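Side-chain contacts in oxidoreductase, NAD-binding (Acidithiobacillus ferrooxidans, PDB 7BVJ), which catalyses the NAD(+)-dependent oxidation of the glucosamine 3-position of UDP-N-acetylglucosamine to a ketone, a step in making the 2,3-diamino sugar of lipid A: residues A[87-90]-A[91-95]; A[295-298]-A[299-303]. All coordinates share one frame; numbering follows the deposited sequence.

Contact 1. Residues A[87-90]-A[91-95]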
loop_
_atom_site.group_PDB
_atom_site.type_symbol
_atom_site.label_atom_id
_atom_site.label_comp_id
_atom_site.label_asym_id
_atom_site.label_seq_id
_atom_site.Cartn_x
_atom_site.Cartn_y
_atom_site.Cartn_z
ATOM N N CYS A 87 2.460 -14.961 4.959
ATOM C CA CYS A 87 1.338 -14.021 4.905
ATOM C C CYS A 87 1.659 -12.774 4.096
ATOM O O CYS A 87 2.673 -12.107 4.340
ATOM C CB CYS A 87 0.927 -13.585 6.323
ATOM S SG CYS A 87 0.243 -14.882 7.296
ATOM N N LEU A 88 0.783 -12.455 3.152
ATOM C CA LEU A 88 0.694 -11.125 2.553
ATOM C C LEU A 88 -0.568 -10.452 3.122
ATOM O O LEU A 88 -1.693 -10.883 2.840
ATOM C CB LEU A 88 0.665 -11.221 1.020
ATOM C CG LEU A 88 0.184 -10.022 0.194
ATOM C CD1 LEU A 88 1.027 -8.785 0.490
ATOM C CD2 LEU A 88 0.178 -10.330 -1.292
ATOM N N ILE A 89 -0.386 -9.414 3.940
ATOM C CA ILE A 89 -1.493 -8.723 4.599
ATOM C C ILE A 89 -1.811 -7.458 3.818
ATOM O O ILE A 89 -0.913 -6.652 3.531
ATOM C CB ILE A 89 -1.148 -8.383 6.058
ATOM C CG1 ILE A 89 -0.833 -9.654 6.847
ATOM C CG2 ILE A 89 -2.296 -7.590 6.717
ATOM C CD1 ILE A 89 -0.393 -9.395 8.264
ATOM N N GLU A 90 -3.080 -7.273 3.466
ATOM C CA GLU A 90 -3.453 -6.028 2.804
ATOM C C GLU A 90 -3.134 -4.842 3.713
ATOM O O GLU A 90 -3.132 -4.953 4.941
ATOM C CB GLU A 90 -4.935 -6.059 2.416
ATOM C CG GLU A 90 -5.469 -4.830 1.673
ATOM C CD GLU A 90 -4.701 -4.499 0.380
ATOM O OE1 GLU A 90 -4.324 -5.430 -0.374
ATOM O OE2 GLU A 90 -4.497 -3.289 0.118
ATOM N N LYS A 91 -2.781 -3.713 3.102
ATOM C CA LYS A 91 -2.571 -2.507 3.888
ATOM C C LYS A 91 -3.913 -1.967 4.384
ATOM O O LYS A 91 -4.939 -2.112 3.715
ATOM C CB LYS A 91 -1.848 -1.439 3.066
ATOM C CG LYS A 91 -2.653 -0.917 1.889
ATOM C CD LYS A 91 -3.433 0.357 2.237
ATOM C CE LYS A 91 -4.365 0.730 1.087
ATOM N NZ LYS A 91 -5.677 1.274 1.531
ATOM N N PRO A 92 -3.938 -1.338 5.562
ATOM C CA PRO A 92 -2.804 -1.206 6.478
ATOM C C PRO A 92 -2.564 -2.449 7.324
ATOM O O PRO A 92 -3.482 -3.224 7.564
ATOM C CB PRO A 92 -3.197 -0.014 7.349
ATOM C CG PRO A 92 -4.665 0.007 7.317
ATOM C CD PRO A 92 -5.093 -0.524 5.985
ATOM N N PHE A 93 -1.311 -2.600 7.745
ATOM C CA PHE A 93 -0.832 -3.740 8.523
ATOM C C PHE A 93 -1.789 -4.099 9.660
ATOM O O PHE A 93 -2.343 -5.209 9.700
ATOM C CB PHE A 93 0.560 -3.374 9.061
ATOM C CG PHE A 93 1.363 -4.528 9.606
ATOM C CD1 PHE A 93 0.831 -5.811 9.704
ATOM C CD2 PHE A 93 2.679 -4.315 10.018
ATOM C CE1 PHE A 93 1.582 -6.854 10.206
ATOM C CE2 PHE A 93 3.449 -5.356 10.522
ATOM C CZ PHE A 93 2.897 -6.632 10.622
ATOM N N THR A 94 -1.973 -3.178 10.606
ATOM C CA THR A 94 -2.779 -3.413 11.810
ATOM C C THR A 94 -3.401 -2.087 12.250
ATOM O O THR A 94 -3.298 -1.069 11.558
ATOM C CB THR A 94 -1.933 -3.999 12.951
ATOM O OG1 THR A 94 -0.765 -3.181 13.154
ATOM C CG2 THR A 94 -1.511 -5.426 12.669
ATOM N N LEU A 95 -4.031 -2.094 13.425
ATOM C CA LEU A 95 -4.604 -0.876 13.986
ATOM C C LEU A 95 -3.604 -0.088 14.813
ATOM O O LEU A 95 -3.747 1.135 14.947
ATOM C CB LEU A 95 -5.813 -1.203 14.870
ATOM C CG LEU A 95 -7.136 -1.703 14.288
ATOM C CD1 LEU A 95 -8.194 -1.667 15.385
ATOM C CD2 LEU A 95 -7.598 -0.919 13.055
HETATM O O HOH W 1 -6.547 -1.687 0.303
#
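I89 and F93 form the apolar half of this local contact, where the chain passes from strand 86-90 into the loop before helix 97-110. The methyl CD1 of I89 meets the ring at CE1 of F93, 3.8 Å away, and approaches it obliquely. F93 can reach back because its CG lies anti to the backbone N (chi1 -166°), which brings the ring beside the strand. Helix 97-110 and strand 114-117 pack on the same ring, and I89 also rests on helix 73-82, so the pair is buried between the sheet and its flanking helices.

The polar half belongs to E90 and K91, whose side chains run alongside each other in the same direction. OE2 of E90 comes within 3.5 Å of CG of K91, but from NZ of K91 it stays 4.9 Å away, too far for direct contact. A water spans the gap: it donates to OE2 of E90 at 2.6 Å and accepts a weak, longer bond from NZ of K91 at 3.3 Å. Each group is also held from outside, OE1 of E90 by NE2 of H18 and NZ of K91 by the backbone oxygen of D160. With an alanine in place of E90, H18 would probably be left without its carboxylate mate and the water without its firmer grip, removing the bridge to K91.

The backbone contributes a cis peptide bond between K91 and P92, which bends the chain sharply after E90. This Glu-Lys-Pro motif with its cis peptide is a hallmark of the Gfo/Idh/MocA dehydrogenases; here it lies close to the NAD-binding L14, and K91, with H164, is one of two likely candidates for the catalytic base.

Contact 2. Residues A[295-298]-A[299-303]; sequences RVLA and AALQV
L297 and L301 lie one turn apart on the long alpha-helix 290-312, and the contact between residues 295-298 and 299-303 rests on the regular i to i+4 hydrogen bonding of an alpha-helix, seen in mid-helix. Four backbone bonds carry it, A299 N to R295 O, A300 N to V296 O, L301 N to L297 O and Q302 N to A298 O, with the second and third shortest at 2.9 Å.

V296, L297, A299 and A300 are the buried part. The methyls of A299 and A300 both lie close to the carbonyl oxygen of V296, with A300 CB 3.5 Å from V296 O. V296 meets I163 and D167 of helix 157-173, while A299 and V303 reach M199 and A197 on strand 194-201. The helix is thereby wedged between that helix and the mixed sheet of the C-terminal domain.

Elsewhere the contact is looser. The side chains of R295 and Q302 add little across it: that of R295 turns away from 299-303 and packs on L170 and R121, and the exposed Q302 has only its aliphatic stem near A298, CB of Q302 lying 3.7 Å from A298 O. A298, partly exposed, has only a methyl as side chain.

The leucines belong to the close packing, crossing at a slant with CG of L297 4.0 Å from CD1 of L301. Since CG of L301 sits beside its own backbone N (chi1 -68°), the branch leans back over the preceding turn, and CG of L301 comes to rest 3.2 Å from L297 O.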
loop_
_atom_site.group_PDB
_atom_site.type_symbol
_atom_site.label_atom_id
_atom_site.label_comp_id
_atom_site.label_asym_id
_atom_site.label_seq_id
_atom_site.Cartn_x
_atom_site.Cartn_y
_atom_site.Cartn_z
ATOM N N ARG A 295 6.639 0.830 10.029
ATOM C CA ARG A 295 7.183 2.184 9.876
ATOM C C ARG A 295 6.118 3.144 9.367
ATOM O O ARG A 295 5.853 4.202 9.972
ATOM C CB ARG A 295 8.383 2.172 8.910
ATOM C CG ARG A 295 9.752 1.972 9.556
ATOM C CD ARG A 295 10.910 2.616 8.743
ATOM N NE ARG A 295 10.476 2.993 7.401
ATOM C CZ ARG A 295 10.556 2.206 6.331
ATOM N NH1 ARG A 295 11.083 0.987 6.442
ATOM N NH2 ARG A 295 10.108 2.633 5.149
ATOM N N VAL A 296 5.500 2.797 8.236
ATOM C CA VAL A 296 4.468 3.705 7.663
ATOM C C VAL A 296 3.251 3.761 8.591
ATOM O O VAL A 296 2.653 4.796 8.637
ATOM C CB VAL A 296 4.108 3.456 6.184
ATOM C CG1 VAL A 296 3.519 2.108 5.893
ATOM C CG2 VAL A 296 3.233 4.554 5.648
ATOM N N LEU A 297 2.910 2.655 9.252
ATOM C CA LEU A 297 1.771 2.645 10.170
ATOM C C LEU A 297 1.967 3.632 11.317
ATOM O O LEU A 297 1.033 4.354 11.685
ATOM C CB LEU A 297 1.542 1.236 10.724
ATOM C CG LEU A 297 0.454 1.137 11.803
ATOM C CD1 LEU A 297 -0.939 1.303 11.210
ATOM C CD2 LEU A 297 0.543 -0.161 12.585
ATOM N N ALA A 298 3.169 3.658 11.901
ATOM C CA ALA A 298 3.478 4.614 12.966
ATOM C C ALA A 298 3.407 6.053 12.459
ATOM O O ALA A 298 2.846 6.933 13.129
ATOM C CB ALA A 298 4.864 4.321 13.554
ATOM N N ALA A 299 3.951 6.309 11.266
ATOM C CA ALA A 299 3.809 7.646 10.687
ATOM C C ALA A 299 2.341 8.021 10.476
ATOM O O ALA A 299 1.924 9.162 10.739
ATOM C CB ALA A 299 4.574 7.722 9.365
ATOM N N ALA A 300 1.546 7.087 9.963
ATOM C CA ALA A 300 0.165 7.409 9.656
ATOM C C ALA A 300 -0.605 7.683 10.933
ATOM O O ALA A 300 -1.442 8.585 10.973
ATOM C CB ALA A 300 -0.486 6.288 8.859
ATOM N N LEU A 301 -0.312 6.935 11.995
ATOM C CA LEU A 301 -0.960 7.211 13.270
ATOM C C LEU A 301 -0.557 8.588 13.799
ATOM O O LEU A 301 -1.394 9.321 14.336
ATOM C CB LEU A 301 -0.641 6.092 14.265
ATOM C CG LEU A 301 -1.262 4.722 13.929
ATOM C CD1 LEU A 301 -0.636 3.637 14.794
ATOM C CD2 LEU A 301 -2.776 4.724 14.130
ATOM N N GLN A 302 0.707 8.978 13.630
ATOM C CA GLN A 302 1.091 10.347 13.998
ATOM C C GLN A 302 0.266 11.378 13.233
ATOM O O GLN A 302 -0.274 12.333 13.821
ATOM C CB GLN A 302 2.575 10.559 13.751
ATOM C CG GLN A 302 3.420 10.415 15.007
ATOM C CD GLN A 302 4.769 11.116 14.875
ATOM O OE1 GLN A 302 4.983 12.179 15.464
ATOM N NE2 GLN A 302 5.680 10.526 14.091
ATOM N N VAL A 303 0.135 11.187 11.918
ATOM C CA VAL A 303 -0.662 12.120 11.129
ATOM C C VAL A 303 -2.101 12.154 11.640
ATOM O O VAL A 303 -2.682 13.224 11.824
ATOM C CB VAL A 303 -0.610 11.769 9.631
ATOM C CG1 VAL A 303 -1.642 12.621 8.882
ATOM C CG2 VAL A 303 0.807 12.023 9.049
#

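Contact 1 comes first along the chain, in the NAD-binding Rossmann domain on strand 86-90 and the loop after it; contact 2 follows some 200 residues later, on the last helix, 290-312. Their centres are nevertheless only 14 Å apart, and they touch: OG1 of T94 lies 3.3 Å from CD2 of L297, and the backbone oxygen of L95 meets CD2 of L301 at 3.8 Å. Helix 157-173 is a neighbour of both, meeting K91 and P92 on one hand and R295, V296 and L297 on the other. The final helix thus packs on T94 and L95, in the loop just beyond the Glu-Lys-Pro sequence, joining the C-terminal part of the chain to the nucleotide-binding half.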